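Local coordinates for meso-diaminopimelate dehydrogenase (Clostridium tetani, PDB 3WGY), which probably catalyses, in its natural form, the reversible NADP-dependent oxidative deamination of meso-2,6-diaminopimelate at its D-amino centre, at residues Leu154-Val166 with Ile214-Ala226. The protein carries 6 engineered substitutions. Residues are numbered along the deposited sequence; the frame is centred on the assembly and turned at random.
Sequences LGHSDAIRRVQGV and IEQDIKTMPDYFA. Engineered in segment 154-166: L154 (natural residue Gln). With COI (2-oxo-4-methylpentanoic acid), chain C.
The imidazole of H156 meets two aromatic rings of segment 214-226. Y224 turns an edge onto one imidazole face, with CD2 over the ring centre and the planes at 76°. H156 in turn presents its own edge to F225, at 88°, completing an aromatic cluster of two T-shaped pairs; I218 CG2 covers the opposite face of the F225 ring. The first two torsions of H156 together turn ND1 to the ligand, where it donates to O1 of COI at 3.2 Å. G155 N lies 2.8 Å from COI O1, and the backbone N of L154, an engineered leucine, 2.8 Å from COI O2. These groups gather at the carboxylate at the N-terminal end of helix 154-162, whose dipole would probably favour the negative charge. Helices 154-162 and 211-219 both pack on the mixed sheet of the C-terminal, probably substrate-binding part: I160 rests on strands 166-175 and 197-205, I214 and I218 on strand 230-234, and F225 on all three. The apolar contacts begin with A159 CB, in CH-pi contact with the Y224 face, 3.8 Å from the centroid. The M221 chain runs extended to SD and then bends at chi3 (-79°), which brings CE within 3.4 Å of V163 CG2, a tight fit. At the type II turn V163-V166, I214 CG2 abuts V166 CG2 at 3.5 Å, and a water donates to both Q164 O and D217 OD2, bridging the segments.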
ATOM      1  N   LEU B 154       2.717  17.551  20.200  1.00 53.91           N
ATOM      2  CA  LEU B 154       2.069  18.442  21.164  1.00 56.09           C
ATOM      3  C   LEU B 154       2.711  18.443  22.543  1.00 56.73           C
ATOM      4  O   LEU B 154       3.028  19.507  23.083  1.00 56.80           O
ATOM      5  CB  LEU B 154       0.575  18.108  21.280  1.00 56.66           C
ATOM      6  CG  LEU B 154      -0.299  19.020  22.150  1.00 57.65           C
ATOM      7  CD1 LEU B 154      -0.172  18.607  23.605  1.00 59.01           C
ATOM      8  CD2 LEU B 154       0.093  20.487  21.951  1.00 59.06           C
ATOM      9  N   GLY B 155       2.897  17.254  23.107  1.00 56.04           N
ATOM     10  CA  GLY B 155       3.493  17.152  24.422  1.00 55.20           C
ATOM     11  C   GLY B 155       4.797  17.915  24.493  1.00 54.31           C
ATOM     12  O   GLY B 155       5.033  18.666  25.437  1.00 55.00           O
ATOM     13  N   HIS B 156       5.641  17.725  23.484  1.00 52.89           N
ATOM     14  CA  HIS B 156       6.935  18.386  23.429  1.00 51.70           C
ATOM     15  C   HIS B 156       6.854  19.911  23.395  1.00 50.72           C
ATOM     16  O   HIS B 156       7.690  20.590  23.990  1.00 50.43           O
ATOM     17  CB  HIS B 156       7.724  17.871  22.227  1.00 51.17           C
ATOM     18  CG  HIS B 156       8.122  16.432  22.346  1.00 51.28           C
ATOM     19  ND1 HIS B 156       7.199  15.411  22.465  1.00 51.94           N
ATOM     20  CD2 HIS B 156       9.342  15.844  22.369  1.00 52.44           C
ATOM     21  CE1 HIS B 156       7.835  14.258  22.553  1.00 52.95           C
ATOM     22  NE2 HIS B 156       9.135  14.493  22.499  1.00 52.64           N
ATOM     23  N   SER B 157       5.851  20.448  22.701  1.00 49.67           N
ATOM     24  CA  SER B 157       5.675  21.894  22.617  1.00 48.94           C
ATOM     25  C   SER B 157       5.298  22.454  23.976  1.00 48.40           C
ATOM     26  O   SER B 157       5.729  23.546  24.346  1.00 47.48           O
ATOM     27  CB  SER B 157       4.598  22.251  21.591  1.00 48.64           C
ATOM     28  OG  SER B 157       5.084  22.063  20.272  1.00 50.74           O
ATOM     29  N   ASP B 158       4.480  21.707  24.715  1.00 49.29           N
ATOM     30  CA  ASP B 158       4.080  22.122  26.055  1.00 49.59           C
ATOM     31  C   ASP B 158       5.312  22.016  26.949  1.00 49.35           C
ATOM     32  O   ASP B 158       5.563  22.885  27.782  1.00 51.14           O
ATOM     33  CB  ASP B 158       2.980  21.209  26.609  1.00 49.98           C
ATOM     34  CG  ASP B 158       1.693  21.288  25.810  1.00 51.56           C
ATOM     35  OD1 ASP B 158       1.294  22.410  25.423  1.00 51.17           O
ATOM     36  OD2 ASP B 158       1.071  20.227  25.584  1.00 52.73           O
ATOM     37  N   ALA B 159       6.073  20.940  26.763  1.00 48.36           N
ATOM     38  CA  ALA B 159       7.290  20.701  27.531  1.00 49.00           C
ATOM     39  C   ALA B 159       8.272  21.852  27.341  1.00 49.10           C
ATOM     40  O   ALA B 159       8.868  22.326  28.303  1.00 49.19           O
ATOM     41  CB  ALA B 159       7.931  19.387  27.098  1.00 47.80           C
ATOM     42  N   ILE B 160       8.440  22.291  26.094  1.00 49.33           N
ATOM     43  CA  ILE B 160       9.335  23.404  25.778  1.00 49.94           C
ATOM     44  C   ILE B 160       8.897  24.657  26.532  1.00 49.62           C
ATOM     45  O   ILE B 160       9.724  25.381  27.085  1.00 49.40           O
ATOM     46  CB  ILE B 160       9.320  23.729  24.263  1.00 49.21           C
ATOM     47  CG1 ILE B 160      10.029  22.633  23.477  1.00 49.81           C
ATOM     48  CG2 ILE B 160      10.019  25.046  24.000  1.00 52.43           C
ATOM     49  CD1 ILE B 160       9.939  22.835  21.986  1.00 45.91           C
ATOM     50  N   ARG B 161       7.590  24.902  26.553  1.00 50.02           N
ATOM     51  CA  ARG B 161       7.031  26.069  27.224  1.00 50.49           C
ATOM     52  C   ARG B 161       7.263  26.071  28.736  1.00 50.65           C
ATOM     53  O   ARG B 161       7.171  27.111  29.382  1.00 51.59           O
ATOM     54  CB  ARG B 161       5.532  26.177  26.940  1.00 51.35           C
ATOM     55  CG  ARG B 161       5.169  26.436  25.488  1.00 53.00           C
ATOM     56  CD  ARG B 161       3.727  26.924  25.387  1.00 53.54           C
ATOM     57  NE  ARG B 161       3.327  27.195  24.012  1.00 55.55           N
ATOM     58  CZ  ARG B 161       2.961  26.264  23.138  1.00 56.96           C
ATOM     59  NH1 ARG B 161       2.936  24.983  23.495  1.00 58.75           N
ATOM     60  NH2 ARG B 161       2.625  26.615  21.903  1.00 56.37           N
ATOM     61  N   ARG B 162       7.558  24.906  29.298  1.00 50.45           N
ATOM     62  CA  ARG B 162       7.817  24.798  30.731  1.00 51.92           C
ATOM     63  C   ARG B 162       9.229  25.272  31.089  1.00 51.07           C
ATOM     64  O   ARG B 162       9.511  25.594  32.245  1.00 51.91           O
ATOM     65  CB  ARG B 162       7.648  23.345  31.190  1.00 52.55           C
ATOM     66  CG  ARG B 162       6.230  22.958  31.579  1.00 53.37           C
ATOM     67  CD  ARG B 162       6.105  21.449  31.693  1.00 52.46           C
ATOM     68  NE  ARG B 162       5.103  20.937  30.765  1.00 55.86           N
ATOM     69  CZ  ARG B 162       5.172  19.759  30.155  1.00 55.23           C
ATOM     70  NH1 ARG B 162       6.207  18.953  30.369  1.00 54.80           N
ATOM     71  NH2 ARG B 162       4.200  19.386  29.333  1.00 55.54           N
ATOM     72  N   VAL B 163      10.108  25.315  30.093  1.00 49.43           N
ATOM     73  CA  VAL B 163      11.495  25.728  30.305  1.00 47.96           C
ATOM     74  C   VAL B 163      11.639  27.211  30.625  1.00 47.99           C
ATOM     75  O   VAL B 163      11.060  28.068  29.953  1.00 46.89           O
ATOM     76  CB  VAL B 163      12.369  25.371  29.078  1.00 46.17           C
ATOM     77  CG1 VAL B 163      13.773  25.963  29.224  1.00 45.41           C
ATOM     78  CG2 VAL B 163      12.441  23.857  28.934  1.00 46.01           C
ATOM     79  N   GLN B 164      12.424  27.501  31.659  1.00 48.85           N
ATOM     80  CA  GLN B 164      12.655  28.872  32.098  1.00 49.01           C
ATOM     81  C   GLN B 164      13.232  29.688  30.954  1.00 47.59           C
ATOM     82  O   GLN B 164      14.187  29.265  30.298  1.00 48.03           O
ATOM     83  CB  GLN B 164      13.622  28.885  33.290  1.00 52.31           C
ATOM     84  CG  GLN B 164      13.154  28.058  34.492  1.00 57.90           C
ATOM     85  CD  GLN B 164      12.148  28.792  35.374  1.00 61.25           C
ATOM     86  OE1 GLN B 164      11.429  28.175  36.166  1.00 61.80           O
ATOM     87  NE2 GLN B 164      12.107  30.116  35.253  1.00 63.58           N
ATOM     88  N   GLY B 165      12.641  30.851  30.702  1.00 45.73           N
ATOM     89  CA  GLY B 165      13.130  31.709  29.638  1.00 44.71           C
ATOM     90  C   GLY B 165      12.419  31.548  28.306  1.00 43.95           C
ATOM     91  O   GLY B 165      12.641  32.333  27.384  1.00 40.68           O
ATOM     92  N   VAL B 166      11.570  30.530  28.199  1.00 44.78           N
ATOM     93  CA  VAL B 166      10.827  30.273  26.966  1.00 45.03           C
ATOM     94  C   VAL B 166       9.432  30.897  26.984  1.00 45.81           C
ATOM     95  O   VAL B 166       8.571  30.470  27.746  1.00 46.13           O
ATOM     96  CB  VAL B 166      10.669  28.755  26.716  1.00 45.49           C
ATOM     97  CG1 VAL B 166       9.709  28.510  25.551  1.00 44.71           C
ATOM     98  CG2 VAL B 166      12.030  28.135  26.426  1.00 43.97           C
ATOM     99  N   ILE B 214      18.684  27.951  27.804  1.00 40.70           N
ATOM    100  CA  ILE B 214      17.404  27.399  27.366  1.00 40.28           C
ATOM    101  C   ILE B 214      17.701  26.211  26.463  1.00 39.43           C
ATOM    102  O   ILE B 214      17.089  25.149  26.580  1.00 39.01           O
ATOM    103  CB  ILE B 214      16.587  28.443  26.565  1.00 39.00           C
ATOM    104  CG1 ILE B 214      16.062  29.528  27.503  1.00 36.38           C
ATOM    105  CG2 ILE B 214      15.442  27.762  25.833  1.00 37.75           C
ATOM    106  CD1 ILE B 214      15.384  30.677  26.778  1.00 35.00           C
ATOM    107  N   GLU B 215      18.666  26.410  25.573  1.00 40.74           N
ATOM    108  CA  GLU B 215      19.088  25.394  24.625  1.00 42.75           C
ATOM    109  C   GLU B 215      19.501  24.106  25.317  1.00 44.80           C
ATOM    110  O   GLU B 215      19.202  23.007  24.842  1.00 44.82           O
ATOM    111  CB  GLU B 215      20.265  25.914  23.808  1.00 44.37           C
ATOM    112  CG  GLU B 215      20.663  25.032  22.654  1.00 46.69           C
ATOM    113  CD  GLU B 215      21.971  25.467  22.046  1.00 49.37           C
ATOM    114  OE1 GLU B 215      22.372  26.628  22.280  1.00 53.28           O
ATOM    115  OE2 GLU B 215      22.594  24.657  21.333  1.00 52.23           O
ATOM    116  N   GLN B 216      20.199  24.237  26.440  1.00 45.35           N
ATOM    117  CA  GLN B 216      20.653  23.066  27.169  1.00 45.73           C
ATOM    118  C   GLN B 216      19.574  22.481  28.075  1.00 45.56           C
ATOM    119  O   GLN B 216      19.585  21.284  28.364  1.00 47.21           O
ATOM    120  CB  GLN B 216      21.924  23.408  27.954  1.00 46.14           C
ATOM    121  CG  GLN B 216      23.058  23.896  27.048  1.00 45.83           C
ATOM    122  CD  GLN B 216      23.417  22.889  25.959  1.00 47.64           C
ATOM    123  OE1 GLN B 216      23.845  21.773  26.245  1.00 46.96           O
ATOM    124  NE2 GLN B 216      23.240  23.286  24.706  1.00 49.70           N
ATOM    125  N   ASP B 217      18.635  23.311  28.517  1.00 45.68           N
ATOM    126  CA  ASP B 217      17.549  22.813  29.349  1.00 44.03           C
ATOM    127  C   ASP B 217      16.618  21.963  28.485  1.00 44.51           C
ATOM    128  O   ASP B 217      16.041  20.977  28.948  1.00 44.53           O
ATOM    129  CB  ASP B 217      16.770  23.972  29.960  1.00 43.98           C
ATOM    130  CG  ASP B 217      17.552  24.678  31.042  1.00 45.47           C
ATOM    131  OD1 ASP B 217      18.730  24.310  31.247  1.00 44.22           O
ATOM    132  OD2 ASP B 217      16.998  25.592  31.679  1.00 45.18           O
ATOM    133  N   ILE B 218      16.480  22.355  27.224  1.00 43.65           N
ATOM    134  CA  ILE B 218      15.632  21.631  26.290  1.00 44.12           C
ATOM    135  C   ILE B 218      16.307  20.328  25.880  1.00 45.69           C
ATOM    136  O   ILE B 218      15.710  19.254  25.966  1.00 46.95           O
ATOM    137  CB  ILE B 218      15.335  22.486  25.027  1.00 41.36           C
ATOM    138  CG1 ILE B 218      14.394  23.636  25.391  1.00 38.51           C
ATOM    139  CG2 ILE B 218      14.692  21.627  23.945  1.00 40.56           C
ATOM    140  CD1 ILE B 218      14.107  24.596  24.253  1.00 35.32           C
ATOM    141  N   LYS B 219      17.561  20.428  25.450  1.00 47.53           N
ATOM    142  CA  LYS B 219      18.319  19.263  25.016  1.00 49.85           C
ATOM    143  C   LYS B 219      18.460  18.157  26.068  1.00 51.31           C
ATOM    144  O   LYS B 219      18.313  16.972  25.755  1.00 50.47           O
ATOM    145  CB  LYS B 219      19.711  19.688  24.549  1.00 50.22           C
ATOM    146  CG  LYS B 219      19.727  20.544  23.299  1.00 51.19           C
ATOM    147  CD  LYS B 219      21.126  20.571  22.711  1.00 52.38           C
ATOM    148  CE  LYS B 219      21.193  21.399  21.443  1.00 54.43           C
ATOM    149  NZ  LYS B 219      22.383  21.051  20.617  1.00 54.13           N
ATOM    150  N   THR B 220      18.745  18.535  27.309  1.00 51.97           N
ATOM    151  CA  THR B 220      18.921  17.543  28.368  1.00 53.00           C
ATOM    152  C   THR B 220      17.622  17.130  29.052  1.00 53.32           C
ATOM    153  O   THR B 220      17.648  16.361  30.010  1.00 53.69           O
ATOM    154  CB  THR B 220      19.888  18.053  29.460  1.00 53.17           C
ATOM    155  OG1 THR B 220      19.304  19.184  30.121  1.00 52.05           O
ATOM    156  CG2 THR B 220      21.217  18.460  28.850  1.00 51.31           C
ATOM    157  N   MET B 221      16.490  17.634  28.569  1.00 53.65           N
ATOM    158  CA  MET B 221      15.203  17.300  29.172  1.00 54.33           C
ATOM    159  C   MET B 221      14.872  15.819  29.044  1.00 55.47           C
ATOM    160  O   MET B 221      14.761  15.289  27.938  1.00 53.44           O
ATOM    161  CB  MET B 221      14.081  18.114  28.539  1.00 54.17           C
ATOM    162  CG  MET B 221      12.749  17.925  29.240  1.00 53.73           C
ATOM    163  SD  MET B 221      11.435  18.827  28.440  1.00 55.57           S
ATOM    164  CE  MET B 221      11.747  20.482  29.051  1.00 53.71           C
ATOM    165  N   PRO B 222      14.695  15.137  30.185  1.00 56.71           N
ATOM    166  CA  PRO B 222      14.376  13.707  30.228  1.00 58.14           C
ATOM    167  C   PRO B 222      12.955  13.401  29.774  1.00 58.83           C
ATOM    168  O   PRO B 222      12.055  14.233  29.900  1.00 58.28           O
ATOM    169  CB  PRO B 222      14.606  13.354  31.691  1.00 58.20           C
ATOM    170  CG  PRO B 222      14.155  14.594  32.385  1.00 58.38           C
ATOM    171  CD  PRO B 222      14.788  15.690  31.549  1.00 57.90           C
ATOM    172  N   ASP B 223      12.774  12.196  29.244  1.00 59.83           N
ATOM    173  CA  ASP B 223      11.484  11.726  28.750  1.00 60.71           C
ATOM    174  C   ASP B 223      11.072  12.398  27.440  1.00 59.75           C
ATOM    175  O   ASP B 223      10.152  11.926  26.774  1.00 61.67           O
ATOM    176  CB  ASP B 223      10.375  11.946  29.794  1.00 62.24           C
ATOM    177  CG  ASP B 223      10.723  11.362  31.157  1.00 63.59           C
ATOM    178  OD1 ASP B 223      11.140  10.187  31.217  1.00 64.92           O
ATOM    179  OD2 ASP B 223      10.569  12.081  32.170  1.00 62.70           O
ATOM    180  N   TYR B 224      11.745  13.486  27.065  1.00 56.88           N
ATOM    181  CA  TYR B 224      11.393  14.191  25.833  1.00 54.27           C
ATOM    182  C   TYR B 224      12.498  14.357  24.797  1.00 51.33           C
ATOM    183  O   TYR B 224      12.372  13.877  23.676  1.00 52.03           O
ATOM    184  CB  TYR B 224      10.829  15.582  26.142  1.00 53.89           C
ATOM    185  CG  TYR B 224       9.515  15.589  26.885  1.00 54.31           C
ATOM    186  CD1 TYR B 224       9.471  15.378  28.263  1.00 54.61           C
ATOM    187  CD2 TYR B 224       8.316  15.836  26.214  1.00 53.50           C
ATOM    188  CE1 TYR B 224       8.266  15.420  28.958  1.00 54.54           C
ATOM    189  CE2 TYR B 224       7.105  15.877  26.899  1.00 53.79           C
ATOM    190  CZ  TYR B 224       7.088  15.671  28.272  1.00 54.59           C
ATOM    191  OH  TYR B 224       5.903  15.736  28.968  1.00 55.25           O
ATOM    192  N   PHE B 225      13.579  15.033  25.169  1.00 48.82           N
ATOM    193  CA  PHE B 225      14.669  15.291  24.230  1.00 46.50           C
ATOM    194  C   PHE B 225      16.000  14.595  24.503  1.00 45.69           C
ATOM    195  O   PHE B 225      16.770  14.349  23.575  1.00 45.39           O
ATOM    196  CB  PHE B 225      14.922  16.800  24.152  1.00 44.59           C
ATOM    197  CG  PHE B 225      13.726  17.596  23.736  1.00 42.31           C
ATOM    198  CD1 PHE B 225      13.396  17.728  22.392  1.00 42.46           C
ATOM    199  CD2 PHE B 225      12.918  18.204  24.689  1.00 41.56           C
ATOM    200  CE1 PHE B 225      12.274  18.456  22.000  1.00 42.02           C
ATOM    201  CE2 PHE B 225      11.791  18.936  24.311  1.00 42.70           C
ATOM    202  CZ  PHE B 225      11.469  19.062  22.964  1.00 42.89           C
ATOM    203  N   ALA B 226      16.271  14.300  25.769  1.00 46.16           N
ATOM    204  CA  ALA B 226      17.518  13.660  26.178  1.00 47.53           C
ATOM    205  C   ALA B 226      18.042  12.577  25.232  1.00 48.00           C
ATOM    206  O   ALA B 226      19.226  12.562  24.898  1.00 47.84           O
ATOM    207  CB  ALA B 226      17.364  13.086  27.588  1.00 48.22           C
TER
HETATM  208  C1  COI C 400       2.951  14.690  21.592  1.00105.88           C
HETATM  209  O1  COI C 400       4.098  15.057  21.914  1.00105.44           O
HETATM  210  O2  COI C 400       2.590  14.743  20.393  1.00104.97           O
HETATM  211  C2  COI C 400       1.979  14.174  22.654  1.00106.30           C
HETATM  212  O3  COI C 400       2.295  14.100  23.843  1.00107.41           O
HETATM  213  C3  COI C 400       0.593  13.766  22.157  1.00105.86           C
HETATM  214  C4  COI C 400      -0.396  14.914  22.379  1.00105.40           C
HETATM  215  C5  COI C 400      -1.764  14.526  21.816  1.00105.07           C
HETATM  216  C6  COI C 400      -0.521  15.204  23.876  1.00105.10           C
HETATM  217  O   HOH W   1      16.550  28.090  30.576  1.00 42.38           O